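Local coordinates for DNA repair protein RAD7 (Saccharomyces cerevisiae, PDB 5ZB2), which acts in global genome nucleotide excision repair of non-transcribed DNA as part of the global genome repair complex with RAD16 and ABF1, and interacts with ELC1, at residues T47-L50 with N51-A54; N64-T67 with L68-F71; I279-D282 with S283-F287; I312-L315 with L316-A320; C358-D361 with S362-Q365. All coordinates share one frame; numbering follows the deposited sequence.

Contact 1 of 5, residues T47-L50 with N51-A54; sequences TANL and NNLA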
# COMPACT_ATOMS: atom_id res chain seq x y z
N THR A 47 25.14 6.41 8.12
CA THR A 47 24.66 6.50 6.74
C THR A 47 25.75 6.10 5.75
O THR A 47 25.43 5.64 4.65
CB THR A 47 24.19 7.92 6.45
OG1 THR A 47 25.27 8.84 6.66
CG2 THR A 47 23.03 8.29 7.37
N ALA A 48 27.02 6.26 6.13
CA ALA A 48 28.11 5.92 5.23
C ALA A 48 28.18 4.42 4.94
O ALA A 48 28.78 4.03 3.94
CB ALA A 48 29.44 6.40 5.81
N ASN A 49 27.59 3.59 5.80
CA ASN A 49 27.61 2.15 5.63
C ASN A 49 26.28 1.58 5.16
O ASN A 49 26.17 0.36 4.98
CB ASN A 49 28.00 1.47 6.95
CG ASN A 49 29.49 1.50 7.20
OD1 ASN A 49 30.29 1.38 6.27
ND2 ASN A 49 29.88 1.65 8.46
N LEU A 50 25.26 2.41 4.94
CA LEU A 50 23.96 1.89 4.54
C LEU A 50 24.03 1.19 3.19
O LEU A 50 23.40 0.15 2.99
CB LEU A 50 22.92 3.02 4.50
CG LEU A 50 22.39 3.51 5.85
CD1 LEU A 50 21.38 4.63 5.65
CD2 LEU A 50 21.76 2.37 6.66
N ASN A 51 24.80 1.74 2.25
CA ASN A 51 24.94 1.09 0.95
C ASN A 51 25.69 -0.22 1.06
O ASN A 51 25.37 -1.19 0.36
CB ASN A 51 25.64 2.03 -0.03
CG ASN A 51 24.68 2.97 -0.72
OD1 ASN A 51 23.67 2.55 -1.28
ND2 ASN A 51 24.99 4.26 -0.67
N ASN A 52 26.70 -0.28 1.94
CA ASN A 52 27.39 -1.55 2.18
C ASN A 52 26.43 -2.58 2.76
O ASN A 52 26.48 -3.76 2.39
CB ASN A 52 28.58 -1.33 3.12
CG ASN A 52 29.70 -0.53 2.47
OD1 ASN A 52 30.14 0.48 2.99
ND2 ASN A 52 30.15 -1.00 1.31
N LEU A 53 25.55 -2.15 3.67
CA LEU A 53 24.55 -3.06 4.21
C LEU A 53 23.62 -3.56 3.12
O LEU A 53 23.35 -4.77 3.02
CB LEU A 53 23.76 -2.36 5.32
CG LEU A 53 22.59 -3.13 5.94
CD1 LEU A 53 23.04 -4.47 6.51
CD2 LEU A 53 21.92 -2.28 7.01
N ALA A 54 23.14 -2.65 2.27
CA ALA A 54 22.28 -3.05 1.16
C ALA A 54 22.97 -4.07 0.26
O ALA A 54 22.35 -5.03 -0.20
CB ALA A 54 21.86 -1.82 0.35
O HOH W 1 26.02 4.72 2.29
O HOH W 2 28.01 2.01 2.40

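Contact 2 of 5, residues N64-T67 with L68-F71; sequences NDHT and LQLF. With 9FO (3,6,9,12,15,18,21,24,27,30,33,36,39,42,45,48,51,54,57-nonadecaoxanonapentacontane-1,59-diol), chain K.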
# COMPACT_ATOMS: atom_id res chain seq x y z
N ASN A 64 14.20 -7.34 1.15
CA ASN A 64 12.77 -7.53 0.97
C ASN A 64 12.04 -6.48 1.80
O ASN A 64 12.67 -5.60 2.40
CB ASN A 64 12.36 -8.96 1.36
CG ASN A 64 12.72 -9.31 2.79
OD1 ASN A 64 12.55 -8.51 3.70
ND2 ASN A 64 13.22 -10.53 2.99
N ASP A 65 10.71 -6.56 1.82
CA ASP A 65 9.93 -5.54 2.52
C ASP A 65 10.24 -5.53 4.01
O ASP A 65 10.12 -4.48 4.67
CB ASP A 65 8.43 -5.78 2.32
CG ASP A 65 7.96 -5.42 0.92
OD1 ASP A 65 8.77 -4.89 0.12
OD2 ASP A 65 6.77 -5.66 0.62
N HIS A 66 10.65 -6.67 4.57
CA HIS A 66 10.96 -6.76 5.99
C HIS A 66 12.26 -6.04 6.30
O HIS A 66 12.29 -5.11 7.12
CB HIS A 66 11.03 -8.24 6.39
CG HIS A 66 11.04 -8.49 7.86
ND1 HIS A 66 10.02 -8.08 8.69
CD2 HIS A 66 11.93 -9.14 8.65
CE1 HIS A 66 10.29 -8.45 9.93
NE2 HIS A 66 11.44 -9.09 9.94
N THR A 67 13.35 -6.44 5.65
CA THR A 67 14.65 -5.82 5.88
C THR A 67 14.73 -4.41 5.33
O THR A 67 15.59 -3.63 5.77
CB THR A 67 15.76 -6.67 5.27
OG1 THR A 67 15.50 -6.88 3.88
CG2 THR A 67 15.85 -8.01 5.97
N LEU A 68 13.86 -4.06 4.38
CA LEU A 68 13.82 -2.70 3.86
C LEU A 68 13.71 -1.66 4.97
O LEU A 68 14.16 -0.52 4.80
CB LEU A 68 12.64 -2.55 2.89
CG LEU A 68 12.36 -1.14 2.36
CD1 LEU A 68 13.52 -0.64 1.51
CD2 LEU A 68 11.06 -1.13 1.56
N GLN A 69 13.13 -2.04 6.10
CA GLN A 69 12.90 -1.09 7.18
C GLN A 69 14.20 -0.59 7.80
O GLN A 69 14.19 0.45 8.47
CB GLN A 69 12.02 -1.73 8.25
CG GLN A 69 10.61 -2.03 7.75
CD GLN A 69 9.76 -2.72 8.79
OE1 GLN A 69 8.88 -2.12 9.39
NE2 GLN A 69 10.04 -4.00 9.02
N LEU A 70 15.31 -1.30 7.59
CA LEU A 70 16.61 -0.83 8.05
C LEU A 70 17.04 0.47 7.37
O LEU A 70 17.89 1.19 7.91
CB LEU A 70 17.67 -1.92 7.79
CG LEU A 70 17.39 -3.27 8.45
CD1 LEU A 70 18.20 -4.38 7.78
CD2 LEU A 70 17.71 -3.20 9.94
N PHE A 71 16.46 0.78 6.21
CA PHE A 71 16.90 1.91 5.40
C PHE A 71 15.92 3.08 5.43
O PHE A 71 16.08 4.02 4.64
CB PHE A 71 17.10 1.44 3.95
CG PHE A 71 18.04 0.28 3.82
CD1 PHE A 71 17.57 -1.02 3.93
CD2 PHE A 71 19.39 0.48 3.57
CE1 PHE A 71 18.43 -2.09 3.81
CE2 PHE A 71 20.25 -0.58 3.44
CZ PHE A 71 19.77 -1.87 3.56
OAA 9FO K . -4.08 11.01 1.41
CAB 9FO K . -3.06 10.55 2.26
CAC 9FO K . -3.67 10.05 3.57
OAD 9FO K . -2.69 10.00 4.56
CAE 9FO K . -1.81 8.92 4.47
CAF 9FO K . -0.58 9.20 5.35
OAG 9FO K . 0.53 8.54 4.81
CAH 9FO K . 1.11 9.19 3.72
CAI 9FO K . 1.51 8.15 2.69
OAJ 9FO K . 0.39 7.87 1.90
CAK 9FO K . 0.25 6.52 1.55
CAL 9FO K . -1.17 6.29 1.02
OAM 9FO K . -1.69 5.12 1.58
CAN 9FO K . -3.05 5.20 1.88
CAO 9FO K . -3.24 5.95 3.18
OAP 9FO K . -3.87 5.13 4.12
CAQ 9FO K . -3.89 5.66 5.41
CAR 9FO K . -2.53 5.44 6.06
OAS 9FO K . -2.62 5.63 7.44
CAT 9FO K . -1.46 6.19 8.00
CAU 9FO K . -0.26 5.26 7.86
OAV 9FO K . 0.76 5.92 7.18
CAW 9FO K . 1.86 5.12 6.86
CAX 9FO K . 2.86 5.93 6.04
OAY 9FO K . 2.73 5.63 4.68
CAZ 9FO K . 3.30 4.42 4.28
CBA 9FO K . 3.32 4.35 2.75
OBB 9FO K . 2.67 3.20 2.30
CBC 9FO K . 1.32 3.36 1.97
CBD 9FO K . 0.85 2.09 1.27
OBE 9FO K . 0.52 1.13 2.24
CBF 9FO K . 1.00 -0.14 1.93
CBG 9FO K . 0.52 -1.13 2.99
OBH 9FO K . 0.15 -0.42 4.14
CBI 9FO K . 0.26 -1.15 5.33
CBJ 9FO K . 0.40 -0.19 6.51
OBK 9FO K . 1.36 -0.70 7.40
CBL 9FO K . 2.26 0.25 7.91
CBM 9FO K . 3.54 -0.47 8.35
OBN 9FO K . 4.53 0.48 8.63
CBO 9FO K . 5.38 0.77 7.56
CBP 9FO K . 6.46 -0.31 7.42
OBQ 9FO K . 6.85 -0.34 6.08
CBR 9FO K . 7.35 -1.56 5.61
CBS 9FO K . 7.11 -1.60 4.11
OBT 9FO K . 6.57 -2.85 3.76
CBU 9FO K . 5.69 -2.82 2.68
CBV 9FO K . 4.80 -4.06 2.74
OBW 9FO K . 3.70 -3.77 3.56
CBX 9FO K . 2.83 -4.85 3.74
CBY 9FO K . 1.91 -4.58 4.93
OBZ 9FO K . 2.65 -4.08 6.00
CCA 9FO K . 2.43 -4.76 7.21
CCB 9FO K . 2.98 -3.93 8.37
OCC 9FO K . 4.32 -4.21 8.63
CCD 9FO K . 5.24 -3.91 7.62
CCE 9FO K . 5.47 -5.19 6.81
OCF 9FO K . 6.84 -5.45 6.66
CCG 9FO K . 7.14 -6.35 5.63
CCH 9FO K . 6.25 -7.59 5.71
OCI 9FO K . 6.87 -8.67 5.06

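Contact 3 of 5, residues I279-D282 with S283-F287; sequences ITTD and SLSYF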
# COMPACT_ATOMS: atom_id res chain seq x y z
N ILE A 279 36.91 -3.27 -34.75
CA ILE A 279 37.89 -2.27 -34.36
C ILE A 279 39.28 -2.90 -34.36
O ILE A 279 39.49 -3.97 -33.77
CB ILE A 279 37.53 -1.68 -32.99
CG1 ILE A 279 36.19 -0.95 -33.09
CG2 ILE A 279 38.64 -0.75 -32.50
CD1 ILE A 279 35.73 -0.27 -31.81
N THR A 280 40.23 -2.23 -35.00
CA THR A 280 41.57 -2.78 -35.19
C THR A 280 42.54 -2.25 -34.13
O THR A 280 42.30 -1.24 -33.47
CB THR A 280 42.12 -2.43 -36.58
OG1 THR A 280 42.36 -1.02 -36.65
CG2 THR A 280 41.13 -2.84 -37.66
N THR A 281 43.65 -2.97 -33.99
CA THR A 281 44.74 -2.51 -33.12
C THR A 281 45.26 -1.15 -33.57
O THR A 281 45.61 -0.31 -32.74
CB THR A 281 45.86 -3.54 -33.13
OG1 THR A 281 45.33 -4.83 -32.81
CG2 THR A 281 46.95 -3.17 -32.14
N ASP A 282 45.32 -0.93 -34.88
CA ASP A 282 45.90 0.30 -35.42
C ASP A 282 45.10 1.52 -34.99
O ASP A 282 45.67 2.52 -34.54
CB ASP A 282 45.97 0.20 -36.94
CG ASP A 282 46.84 -0.96 -37.41
OD1 ASP A 282 47.89 -1.20 -36.78
OD2 ASP A 282 46.47 -1.63 -38.40
N SER A 283 43.77 1.48 -35.15
CA SER A 283 42.97 2.66 -34.85
C SER A 283 43.09 3.06 -33.38
O SER A 283 43.23 4.25 -33.07
CB SER A 283 41.51 2.41 -35.22
OG SER A 283 40.89 1.48 -34.35
N LEU A 284 43.07 2.08 -32.47
CA LEU A 284 43.13 2.41 -31.05
C LEU A 284 44.52 2.89 -30.65
O LEU A 284 44.66 3.79 -29.82
CB LEU A 284 42.72 1.21 -30.20
CG LEU A 284 41.23 0.84 -30.23
CD1 LEU A 284 40.95 -0.29 -29.26
CD2 LEU A 284 40.33 2.03 -29.89
N SER A 285 45.57 2.30 -31.24
CA SER A 285 46.91 2.83 -31.01
C SER A 285 47.00 4.27 -31.48
O SER A 285 47.51 5.14 -30.76
CB SER A 285 47.95 1.97 -31.74
OG SER A 285 48.02 0.67 -31.18
N TYR A 286 46.48 4.55 -32.68
CA TYR A 286 46.47 5.90 -33.21
C TYR A 286 45.77 6.86 -32.25
O TYR A 286 46.25 7.98 -32.01
CB TYR A 286 45.79 5.88 -34.58
CG TYR A 286 45.40 7.21 -35.18
CD1 TYR A 286 46.32 7.98 -35.88
CD2 TYR A 286 44.10 7.68 -35.08
CE1 TYR A 286 45.97 9.18 -36.45
CE2 TYR A 286 43.73 8.89 -35.64
CZ TYR A 286 44.67 9.63 -36.33
OH TYR A 286 44.32 10.83 -36.89
N PHE A 287 44.66 6.43 -31.67
CA PHE A 287 43.88 7.30 -30.80
C PHE A 287 44.57 7.50 -29.45
O PHE A 287 44.62 8.63 -28.94
CB PHE A 287 42.48 6.73 -30.61
CG PHE A 287 41.71 7.39 -29.51
CD1 PHE A 287 41.31 8.71 -29.63
CD2 PHE A 287 41.37 6.68 -28.37
CE1 PHE A 287 40.59 9.32 -28.61
CE2 PHE A 287 40.65 7.28 -27.35
CZ PHE A 287 40.26 8.61 -27.47

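Contact 4 of 5, residues I312-L315 with L316-A320; sequences IIEL and LLNGA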
# COMPACT_ATOMS: atom_id res chain seq x y z
N ILE A 312 47.32 -1.88 -26.29
CA ILE A 312 47.44 -1.90 -24.84
C ILE A 312 48.65 -1.10 -24.38
O ILE A 312 48.61 -0.41 -23.35
CB ILE A 312 47.50 -3.35 -24.33
CG1 ILE A 312 46.31 -4.17 -24.86
CG2 ILE A 312 47.54 -3.40 -22.81
CD1 ILE A 312 44.96 -3.56 -24.56
N ILE A 313 49.76 -1.20 -25.12
CA ILE A 313 50.97 -0.46 -24.75
C ILE A 313 50.72 1.04 -24.83
O ILE A 313 51.03 1.79 -23.90
CB ILE A 313 52.15 -0.90 -25.64
CG1 ILE A 313 52.49 -2.37 -25.37
CG2 ILE A 313 53.37 -0.01 -25.39
CD1 ILE A 313 53.58 -2.93 -26.27
N GLU A 314 50.15 1.49 -25.95
CA GLU A 314 49.85 2.92 -26.09
C GLU A 314 48.91 3.39 -24.99
O GLU A 314 49.04 4.52 -24.50
CB GLU A 314 49.25 3.20 -27.47
CG GLU A 314 50.22 3.02 -28.64
CD GLU A 314 51.36 4.03 -28.64
OE1 GLU A 314 51.29 5.01 -27.87
OE2 GLU A 314 52.31 3.85 -29.42
N LEU A 315 47.95 2.55 -24.60
CA LEU A 315 47.05 2.90 -23.50
C LEU A 315 47.83 3.14 -22.21
O LEU A 315 47.68 4.17 -21.56
CB LEU A 315 46.01 1.80 -23.30
CG LEU A 315 45.10 1.94 -22.07
CD1 LEU A 315 44.22 3.17 -22.17
CD2 LEU A 315 44.24 0.69 -21.90
N LEU A 316 48.68 2.18 -21.83
CA LEU A 316 49.41 2.28 -20.57
C LEU A 316 50.40 3.44 -20.58
O LEU A 316 50.51 4.18 -19.59
CB LEU A 316 50.13 0.97 -20.28
CG LEU A 316 49.24 -0.27 -20.17
CD1 LEU A 316 50.08 -1.52 -20.20
CD2 LEU A 316 48.39 -0.22 -18.90
N LEU A 317 51.13 3.61 -21.68
CA LEU A 317 52.18 4.63 -21.74
C LEU A 317 51.66 6.05 -21.89
O LEU A 317 52.45 6.99 -21.79
CB LEU A 317 53.14 4.31 -22.89
CG LEU A 317 54.30 3.37 -22.55
CD1 LEU A 317 53.81 2.09 -21.91
CD2 LEU A 317 55.11 3.05 -23.80
N ASN A 318 50.36 6.23 -22.13
CA ASN A 318 49.79 7.56 -22.31
C ASN A 318 48.91 7.97 -21.13
O ASN A 318 47.89 8.64 -21.29
CB ASN A 318 49.00 7.64 -23.62
CG ASN A 318 49.91 7.79 -24.83
OD1 ASN A 318 50.23 8.90 -25.25
ND2 ASN A 318 50.34 6.67 -25.40
N GLY A 319 49.30 7.57 -19.91
CA GLY A 319 48.70 8.05 -18.68
C GLY A 319 47.94 6.99 -17.91
O GLY A 319 47.93 7.03 -16.67
N ALA A 320 47.29 6.05 -18.60
CA ALA A 320 46.39 5.12 -17.93
C ALA A 320 47.12 4.20 -16.96
O ALA A 320 46.50 3.68 -16.03
CB ALA A 320 45.64 4.29 -18.97

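Contact 5 of 5, residues C358-D361 with S362-Q365; sequences CVDD and SVIQ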
# COMPACT_ATOMS: atom_id res chain seq x y z
N CYS A 358 48.04 -16.16 -24.80
CA CYS A 358 49.47 -16.09 -24.51
C CYS A 358 49.79 -16.19 -23.02
O CYS A 358 50.96 -16.41 -22.68
CB CYS A 358 50.05 -14.78 -25.07
SG CYS A 358 49.55 -13.31 -24.16
N VAL A 359 48.80 -16.06 -22.13
CA VAL A 359 49.09 -16.02 -20.70
C VAL A 359 49.60 -17.39 -20.25
O VAL A 359 49.00 -18.43 -20.54
CB VAL A 359 47.84 -15.61 -19.90
CG1 VAL A 359 48.12 -15.60 -18.40
CG2 VAL A 359 47.36 -14.24 -20.35
N ASP A 360 50.72 -17.39 -19.52
CA ASP A 360 51.27 -18.60 -18.93
C ASP A 360 51.81 -18.24 -17.55
O ASP A 360 51.63 -17.12 -17.06
CB ASP A 360 52.35 -19.22 -19.84
CG ASP A 360 53.54 -18.29 -20.07
OD1 ASP A 360 53.81 -17.42 -19.22
OD2 ASP A 360 54.22 -18.45 -21.11
N ASP A 361 52.47 -19.21 -16.91
CA ASP A 361 52.97 -19.00 -15.55
C ASP A 361 53.95 -17.83 -15.50
O ASP A 361 53.94 -17.05 -14.55
CB ASP A 361 53.63 -20.27 -15.03
CG ASP A 361 52.65 -21.43 -14.90
OD1 ASP A 361 51.45 -21.17 -14.66
OD2 ASP A 361 53.08 -22.59 -15.04
N SER A 362 54.80 -17.71 -16.52
CA SER A 362 55.77 -16.61 -16.54
C SER A 362 55.08 -15.26 -16.55
O SER A 362 55.59 -14.30 -15.95
CB SER A 362 56.68 -16.75 -17.76
OG SER A 362 57.40 -17.97 -17.73
N VAL A 363 53.93 -15.15 -17.21
CA VAL A 363 53.21 -13.88 -17.24
C VAL A 363 52.59 -13.59 -15.88
O VAL A 363 52.73 -12.48 -15.34
CB VAL A 363 52.14 -13.90 -18.35
CG1 VAL A 363 51.42 -12.56 -18.42
CG2 VAL A 363 52.78 -14.22 -19.70
N ILE A 364 51.90 -14.57 -15.30
CA ILE A 364 51.33 -14.40 -13.97
C ILE A 364 52.43 -14.03 -12.97
O ILE A 364 52.25 -13.14 -12.13
CB ILE A 364 50.59 -15.68 -13.53
CG1 ILE A 364 49.43 -15.98 -14.49
CG2 ILE A 364 50.09 -15.57 -12.10
CD1 ILE A 364 48.38 -14.87 -14.59
N GLN A 365 53.57 -14.71 -13.05
CA GLN A 365 54.70 -14.39 -12.19
C GLN A 365 55.10 -12.93 -12.36
O GLN A 365 55.20 -12.18 -11.37
CB GLN A 365 55.88 -15.31 -12.52
CG GLN A 365 57.20 -14.96 -11.84
CD GLN A 365 57.18 -15.19 -10.34
OE1 GLN A 365 56.12 -15.20 -9.71
NE2 GLN A 365 58.36 -15.38 -9.76

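Contact 1 of 5, residues T47-L50 with N51-A54
N49 and L50 each accept the amide of the residue four further on, which makes this the opening turn of helix 50-59, the helix that faces Elongin-C in this part of Rad7. Direct backbone bonds come first: L53 N gives to N49 O over 2.9 Å at an N-H...O angle of 157°, and A54 N to L50 O, also at 2.9 Å. Two waters take the amides of N51 and N52. One donates to T47 O at 2.6 Å and accepts from N51 N; the other ties A48 O to N52 N, 2.7 Å from each, so the helix start is joined through solvent to the loop before it. N51 has CG anti to its carbonyl carbon (chi1 -86°), beside its own backbone N, which keeps the amide on the side of the first water, where ND2 adds a weak bond. The amide of N51 has firmer partners beyond, with OD1 taking T80 N and ND2 giving to R78 O, which fastens the helix to strand 78-81. Among the apolar groups, L50 is buried against T74 and L76, whereas L53 leans on L92 of the Elongin-C chain. At the root of that side chain, L53 CB rests 3.4 Å from L50 O.

Contact 2 of 5, residues N64-T67 with L68-F71
L68 N turns back to N64 O at 2.8 Å and L70 N to T67 O at 3.0 Å, a reach of four residues shortening to three as 64-71 winds into the 3-10 turn at 69-71. N64 sets up the turn as an Asx motif, its OD1 accepting T67 N at 3.0 Å, and T67 OG1 accepts N64 N in return while also bonding to A62 O. On the side of the glycol and the second subunit, Q69 runs extended beyond CG, and its NE2 bonds H66 O at 3.1 Å in the carbonyl plane, on a lone pair, with the oxygen nearly in the amide plane. Replacing Q69 with an alanine would probably cost H66 O its straight side-chain bond, with the weak one from Q69 N remaining, and open a gap beside the bound polyglycol. That glycol chain also passes D65, its CBV 3.3 Å from OD2, an oxygen bonded to S88 OG. H66 NE2 reaches S17 O of the second subunit, whose I20 and W23 pack here too. F71 lies against L53, A54 and L57 of helix 50-59 and meets F81 of strand 78-81 edge-to-face.

Contact 3 of 5, residues I279-D282 with S283-F287
S283 is the residue most enclosed here, engaging T280 through both its backbone and its side chain. Its N gives to T280 OG1 at 3.2 Å and 166°, nearly straight. Its own hydroxyl, held between the backbone N and the carbonyl carbon (chi1 70°), lies 3.2 Å from T280 O and 3.7 Å from I279 CG2. Both hydroxyls converge on D251 of helix 251-261: T280 OG1 bonds one carboxylate oxygen and S283 OG the other, so a single acid ties down the start of the turn. With the S283 amide on its hydroxyl, T280 is the N-cap of helix 281-290, one of the helices that alternate with the parallel strands of this leucine-rich-repeat region. I279, just before the cap, crosses L284 at about a right angle and brings CG2 to 3.8 Å from L284 CG, the apolar pairing across a cap known as a hydrophobic staple. D282 faces outward, with its contribution made through the main chain, O accepting Y286 N at 2.9 Å. One residue earlier, T281 O is gripped twice by S285, N and OG each at 3.0 Å and approaching from opposite faces of the carbonyl plane. The S285 side chain in turn packs on M310 and A311 of helix 309-320.

Contact 4 of 5, residues I312-L315 with L316-A320
The last turns of helix 309-320 are built here, with I312 and I313 bonded to L316 and L317 before the helix widens into a pi-type turn over 316-320. L317 N gives to I313 O at 2.9 Å. The side chains of each i, i+4 pair run side by side: I312 CG2 is 4.1 Å from L316 CD1, and I313 CG2 is 3.9 Å from L317 CD2. At the wider turn the N318 side chain joins in. Its ND2 makes a nearly straight bond to E314 O at 2.7 Å, in the carbonyl plane and on a lone pair, and the same nitrogen makes a weak bond to E314 OE1 at 3.1 Å. The glutamate chain bends at chi2 (-66°), and that bend brings the carboxylate alongside the amide, the two planes 37° apart. N318 N makes a weak bond to L315 O, and the backbone of N318 is also bonded to that of L293. G319 follows at phi 113°, where a side chain would jam against the carbonyl O of N318. The chain then returns A320 CB to 3.7 Å from L315 CD1. L315 itself packs inward on L293 and L296 and on F288 of helix 281-290. Set between strands 298-300 and 326-328, with its L315 side against the preceding helix, this is a helix of a leucine-rich-repeat solenoid, on the outer side of the strands.

Contact 5 of 5, residues C358-D361 with S362-Q365
D360 and V363 meet where the chain enters helix 361-370, and the tight side of the contact is theirs. The D360 carboxylate folds over the helix start (chi1 61°) to put OD1 3.0 Å from V363 N, met nearly along its C-O axis. The same aspartate supplies its main-chain O to I364 N at 3.1 Å, a bond straight to within ten degrees (171°), so side chain and main chain of this N-cap residue both take amides of the first turn. The carboxylate's negative charge would also suit the N-terminal end of a helix. A leucine in place of D360 would probably leave V363 N with no more than its weak bond to the main-chain O of that residue among the contacts here, and the first turn less firmly fixed. Beside the cap V359 and I364 form a hydrophobic staple: CG1 of V359, anti to its backbone N (chi1 179°), comes to 3.9 Å from I364 CD1. The solvent side is looser. S362 is exposed, and Q365 sends the end of its side chain away from the turn, although its N holds D361 O at 2.8 Å. Around the turn, V359 and V363 lie on F340 of helix 337-341, and I364 packs on V379, just after strand 376-378. On another flank D361 OD2 bonds T386 OG1, in the loop leading to strand 396-398.

In the fold
In this C-terminal, leucine-rich-repeat-bearing part of Rad7 the five contacts follow in series from the N terminus, each a local turn that closes before the next opens; none nests in or crosses another. Contact 1 starts the helix after the long helix 8-41, and contact 2 turns the loop between helix 50-59 and strand 78-81, tying it to that helix. These two touch: F71 CZ lies 3.9 Å from L53 CG. The chain then runs through many strand-and-helix units before contact 3, its centre about 41 Å from that of contact 1. Contacts 3 and 4 join successive helices, 281-290 and 309-320. Contact 5 opens a later helix, its centre about 20 Å from that of contact 4, without touching it.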